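Local coordinates for putative membrane protein mmpL11 (Mycobacterium tuberculosis, PDB 4Y0L) that probably helps export lipids across the mycobacterial inner membrane as an RND-family transporter, and is represented here by a periplasmic domain, at residues 27-32 and 70-75. Residues are numbered along the deposited sequence; the frame is centred on the assembly and turned at random.
Sequences HRIAQA and TWMRTQ
Trp71 places CG opposite its backbone N (chi1 -177°), which sends the indole toward 27-32; Arg28 bends at chi2 (73°) and carries its guanidinium to the rim of that ring. Trp71 CZ2 lies over one guanidinium face, 3.6 Å from Arg28 NH1. The two planes are 73° apart: the indole edge points at the guanidinium face. Arg28 O also faces the ring edge, with Trp71 CH2 at 3.3 Å. Ala32 lies over the six-membered part of one indole face: its CA sits 3.8 Å from that ring's centroid, a CH-pi contact. Gln75 CG lies over the opposite face. Deeper in, Met72 CE reaches Ile29 CG2 at 3.8 Å and also touches Ala32 CB. Ile29 and Met72 both pack on Val4 of strand 2-7, so the contact joins the C-terminal part of helix 19-29 and the turn Ile29-Ala32 to helix 66-80 on one side of the antiparallel sheet. Arg28 NH2 donates to Gln75 OE1 (3.2 Å) from above the carbonyl plane. Within 27-32, Arg28 NH1 makes a short bond to Gln31 OE1 (2.6 Å). Gln75 OE1 also bonds Arg78 NE. Two neutral amide oxygens thus help fix the guanidinium's rotation. Neither segment has a carboxylate; amide dipoles probably offset the arginine's charge only partly.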
# COMPACT_ATOMS: atom_id res chain seq x y z
N HIS A 27 5.85 1.84 -4.65
CA HIS A 27 6.50 2.77 -5.58
C HIS A 27 5.60 3.94 -5.95
O HIS A 27 6.07 5.06 -6.14
CB HIS A 27 6.94 2.01 -6.83
CG HIS A 27 7.47 2.90 -7.92
ND1 HIS A 27 6.68 3.34 -8.96
CD2 HIS A 27 8.70 3.40 -8.13
CE1 HIS A 27 7.42 4.09 -9.77
NE2 HIS A 27 8.64 4.15 -9.28
N ARG A 28 4.30 3.69 -6.07
CA ARG A 28 3.35 4.74 -6.43
C ARG A 28 3.11 5.68 -5.25
O ARG A 28 2.89 6.87 -5.43
CB ARG A 28 2.03 4.13 -6.90
CG ARG A 28 1.10 5.13 -7.60
CD ARG A 28 1.61 5.47 -8.99
NE ARG A 28 0.75 6.43 -9.68
CZ ARG A 28 1.08 7.69 -9.97
NH1 ARG A 28 2.28 8.18 -9.66
NH2 ARG A 28 0.21 8.47 -10.60
N ILE A 29 3.14 5.13 -4.04
CA ILE A 29 3.00 5.92 -2.82
C ILE A 29 4.14 6.93 -2.72
O ILE A 29 3.92 8.09 -2.36
CB ILE A 29 2.97 5.03 -1.56
CG1 ILE A 29 1.66 4.24 -1.51
CG2 ILE A 29 3.10 5.87 -0.28
CD1 ILE A 29 1.67 3.10 -0.51
N ALA A 30 5.35 6.49 -3.04
CA ALA A 30 6.53 7.34 -2.94
C ALA A 30 6.46 8.51 -3.92
O ALA A 30 7.18 9.50 -3.76
CB ALA A 30 7.78 6.52 -3.19
N GLN A 31 5.60 8.39 -4.93
CA GLN A 31 5.42 9.44 -5.92
C GLN A 31 4.36 10.46 -5.49
O GLN A 31 4.22 11.51 -6.11
CB GLN A 31 5.04 8.84 -7.27
CG GLN A 31 6.23 8.36 -8.09
CD GLN A 31 5.82 7.53 -9.29
OE1 GLN A 31 4.66 7.13 -9.41
NE2 GLN A 31 6.77 7.26 -10.18
N ALA A 32 3.63 10.14 -4.43
CA ALA A 32 2.57 11.01 -3.95
C ALA A 32 3.13 12.35 -3.48
O ALA A 32 4.31 12.44 -3.12
CB ALA A 32 1.81 10.34 -2.82
N THR A 70 -6.39 11.81 -0.66
CA THR A 70 -7.29 11.84 -1.81
C THR A 70 -6.55 11.43 -3.08
O THR A 70 -7.12 10.78 -3.95
CB THR A 70 -7.93 13.24 -2.00
OG1 THR A 70 -8.84 13.20 -3.11
CG2 THR A 70 -6.86 14.30 -2.26
N TRP A 71 -5.28 11.81 -3.16
CA TRP A 71 -4.44 11.44 -4.29
C TRP A 71 -4.24 9.92 -4.34
O TRP A 71 -4.37 9.30 -5.39
CB TRP A 71 -3.09 12.15 -4.21
CG TRP A 71 -2.19 11.90 -5.37
CD1 TRP A 71 -2.01 12.70 -6.46
CD2 TRP A 71 -1.33 10.76 -5.56
NE1 TRP A 71 -1.10 12.13 -7.32
CE2 TRP A 71 -0.66 10.95 -6.79
CE3 TRP A 71 -1.06 9.61 -4.82
CZ2 TRP A 71 0.25 10.03 -7.29
CZ3 TRP A 71 -0.15 8.70 -5.32
CH2 TRP A 71 0.50 8.91 -6.54
N MET A 72 -3.93 9.34 -3.19
CA MET A 72 -3.69 7.90 -3.09
C MET A 72 -4.96 7.10 -3.39
O MET A 72 -4.92 6.11 -4.11
CB MET A 72 -3.17 7.55 -1.70
CG MET A 72 -1.75 8.02 -1.44
SD MET A 72 -1.14 7.51 0.18
CE MET A 72 0.37 8.46 0.28
N ARG A 73 -6.08 7.54 -2.83
CA ARG A 73 -7.36 6.86 -3.04
C ARG A 73 -7.79 6.89 -4.50
O ARG A 73 -8.66 6.13 -4.91
CB ARG A 73 -8.44 7.48 -2.15
CG ARG A 73 -8.31 7.11 -0.69
CD ARG A 73 -9.26 7.92 0.18
NE ARG A 73 -9.23 7.46 1.57
CZ ARG A 73 -9.71 8.15 2.60
NH1 ARG A 73 -10.25 9.34 2.42
NH2 ARG A 73 -9.63 7.64 3.82
N THR A 74 -7.18 7.78 -5.28
CA THR A 74 -7.49 7.92 -6.69
C THR A 74 -6.53 7.12 -7.57
O THR A 74 -6.92 6.61 -8.62
CB THR A 74 -7.44 9.41 -7.12
OG1 THR A 74 -8.36 10.17 -6.32
CG2 THR A 74 -7.80 9.57 -8.59
N GLN A 75 -5.28 7.02 -7.13
CA GLN A 75 -4.21 6.50 -7.98
C GLN A 75 -3.81 5.06 -7.67
O GLN A 75 -3.43 4.31 -8.57
CB GLN A 75 -2.98 7.40 -7.84
CG GLN A 75 -3.21 8.82 -8.32
CD GLN A 75 -3.52 8.90 -9.80
OE1 GLN A 75 -2.95 8.16 -10.60
NE2 GLN A 75 -4.43 9.79 -10.17